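Local coordinates for protein beta-agarase D (Zobellia galactanivorans, PDB 4ASM) that cleaves the beta-1,4 linkages of agarose at random internal positions, with retention of the anomeric configuration, through its family GH16 catalytic domain, at residues A[22-28]-A[357-363]. Numbering follows the deposited sequence.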
# COMPACT_ATOMS: atom_id res chain seq x y z
N GLY A 22 -15.51 24.18 8.71
CA GLY A 22 -16.72 24.41 7.92
C GLY A 22 -17.14 23.23 7.07
O GLY A 22 -18.20 23.27 6.43
N LYS A 23 -16.33 22.18 7.10
CA LYS A 23 -16.52 21.04 6.21
C LYS A 23 -16.85 19.76 6.96
O LYS A 23 -16.58 19.63 8.16
CB LYS A 23 -15.27 20.83 5.37
CG LYS A 23 -14.96 21.96 4.42
CD LYS A 23 -13.94 21.51 3.42
CE LYS A 23 -13.90 22.44 2.22
NZ LYS A 23 -13.11 23.66 2.49
N THR A 24 -17.45 18.81 6.25
CA THR A 24 -17.73 17.49 6.79
C THR A 24 -17.37 16.46 5.74
O THR A 24 -17.11 16.81 4.58
CB THR A 24 -19.21 17.31 7.20
OG1 THR A 24 -20.04 17.40 6.03
CG2 THR A 24 -19.64 18.38 8.20
N TRP A 25 -17.35 15.19 6.15
CA TRP A 25 -17.02 14.09 5.25
C TRP A 25 -18.27 13.50 4.63
O TRP A 25 -19.22 13.17 5.34
CB TRP A 25 -16.30 12.98 6.02
CG TRP A 25 -14.95 13.36 6.49
CD1 TRP A 25 -14.58 13.63 7.78
CD2 TRP A 25 -13.78 13.53 5.69
NE1 TRP A 25 -13.24 13.94 7.82
CE2 TRP A 25 -12.72 13.90 6.55
CE3 TRP A 25 -13.52 13.41 4.31
CZ2 TRP A 25 -11.42 14.14 6.09
CZ3 TRP A 25 -12.23 13.66 3.85
CH2 TRP A 25 -11.19 14.00 4.75
N LYS A 26 -18.26 13.38 3.30
CA LYS A 26 -19.34 12.74 2.58
C LYS A 26 -18.93 11.35 2.09
O LYS A 26 -17.96 11.21 1.36
CB LYS A 26 -19.76 13.60 1.38
CG LYS A 26 -21.05 13.14 0.73
CD LYS A 26 -21.30 13.91 -0.54
CE LYS A 26 -22.44 13.34 -1.37
NZ LYS A 26 -22.56 14.04 -2.69
N LEU A 27 -19.70 10.34 2.49
CA LEU A 27 -19.44 8.97 2.07
C LEU A 27 -19.59 8.82 0.57
O LEU A 27 -20.60 9.24 -0.01
CB LEU A 27 -20.37 7.99 2.79
CG LEU A 27 -20.11 6.52 2.45
CD1 LEU A 27 -18.77 6.01 3.02
CD2 LEU A 27 -21.28 5.65 2.90
N GLN A 28 -18.57 8.23 -0.05
CA GLN A 28 -18.60 7.88 -1.47
C GLN A 28 -19.16 6.47 -1.57
O GLN A 28 -18.48 5.48 -1.34
CB GLN A 28 -17.20 7.99 -2.08
CG GLN A 28 -16.58 9.35 -1.85
CD GLN A 28 -17.41 10.48 -2.48
OE1 GLN A 28 -17.59 10.52 -3.71
NE2 GLN A 28 -17.93 11.38 -1.65
N ARG A 357 -13.83 2.10 3.35
CA ARG A 357 -14.71 3.25 3.18
C ARG A 357 -13.95 4.40 2.55
O ARG A 357 -12.74 4.57 2.78
CB ARG A 357 -15.32 3.66 4.53
CG ARG A 357 -14.35 4.17 5.57
CD ARG A 357 -15.08 4.37 6.90
NE ARG A 357 -14.19 4.78 7.98
CZ ARG A 357 -14.62 5.31 9.12
NH1 ARG A 357 -15.93 5.51 9.31
NH2 ARG A 357 -13.75 5.60 10.07
N VAL A 358 -14.67 5.21 1.78
CA VAL A 358 -14.08 6.30 1.02
C VAL A 358 -14.95 7.52 1.27
O VAL A 358 -16.17 7.45 1.11
CB VAL A 358 -14.06 5.97 -0.48
CG1 VAL A 358 -13.50 7.13 -1.27
CG2 VAL A 358 -13.26 4.69 -0.74
N TYR A 359 -14.32 8.63 1.69
CA TYR A 359 -15.03 9.90 1.89
C TYR A 359 -14.35 11.04 1.15
O TYR A 359 -13.15 11.00 0.86
CB TYR A 359 -15.04 10.29 3.37
CG TYR A 359 -15.74 9.34 4.31
CD1 TYR A 359 -17.11 9.47 4.60
CD2 TYR A 359 -15.03 8.33 4.95
CE1 TYR A 359 -17.74 8.59 5.49
CE2 TYR A 359 -15.64 7.46 5.83
CZ TYR A 359 -17.00 7.59 6.11
OH TYR A 359 -17.57 6.71 7.00
N LYS A 360 -15.14 12.06 0.81
CA LYS A 360 -14.55 13.32 0.37
C LYS A 360 -15.08 14.45 1.26
O LYS A 360 -16.21 14.37 1.74
CB LYS A 360 -14.87 13.58 -1.10
CG LYS A 360 -14.34 12.50 -2.06
CD LYS A 360 -14.76 12.77 -3.50
CE LYS A 360 -13.97 13.90 -4.13
NZ LYS A 360 -12.52 13.50 -4.33
N PRO A 361 -14.26 15.50 1.48
CA PRO A 361 -14.67 16.62 2.32
C PRO A 361 -15.56 17.58 1.54
O PRO A 361 -15.23 17.94 0.40
CB PRO A 361 -13.34 17.29 2.67
CG PRO A 361 -12.45 17.02 1.54
CD PRO A 361 -12.91 15.69 0.92
N VAL A 362 -16.67 17.97 2.15
CA VAL A 362 -17.61 18.90 1.52
C VAL A 362 -17.99 20.01 2.51
O VAL A 362 -18.08 19.77 3.71
CB VAL A 362 -18.90 18.17 1.06
CG1 VAL A 362 -18.57 17.08 0.03
CG2 VAL A 362 -19.68 17.60 2.25
N ASN A 363 -18.23 21.20 1.99
CA ASN A 363 -18.80 22.25 2.83
C ASN A 363 -20.28 22.47 2.57
O ASN A 363 -21.08 21.53 2.63
CB ASN A 363 -18.01 23.55 2.71
CG ASN A 363 -17.96 24.08 1.30
OD1 ASN A 363 -18.98 24.12 0.62
ND2 ASN A 363 -16.77 24.48 0.84
O HOH W 1 -20.64 20.04 4.79
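Antiparallel pairing of T24-L27 with Y359-V362 fastens the short strand 24-27 near the N-terminus to the last strand of the GH16 catalytic domain, away from the probable substrate-binding residues. T24 and V362 exchange two backbone hydrogen bonds, K26 and K360 two more, and Q28 N adds a fifth to V358 O at 2.8 Å. Between them, W25-P361 and L27-Y359 are non-hydrogen-bonded pairs whose side chains share one face. There W25 CE3 lies 3.6 Å from Y359 CB, the indole meeting the base of the tyrosine side chain rather than stacking on its ring; CZ3 lies 3.6 Å from P361 CD, while NE1 donates a hydrogen bond to A17 O. Next along, chi1 (-177°) and chi2 (69°) of L27 together place CD1 over one face of the Y359 ring, 4.1 Å from its centroid, a CH-pi contact. Beside K26 and K360, whose side chains leave by the opposite face, Q28 folds back at chi2 (-61°) along the aliphatic part of K360, and its NE2 reaches K26 O at 3.0 Å. That oxygen therefore takes two donors, Q28 NE2 and K360 N, from opposite faces of its plane. Were Q28 an alanine, K26 O would probably lose its second donor and the K360 methylenes the amide that packs on them. Five backbone bonds thus set the register, aromatic and aliphatic groups pack on the W25/L27/Y359/P361 face, and the Q28 amide doubles the grip on K26 O.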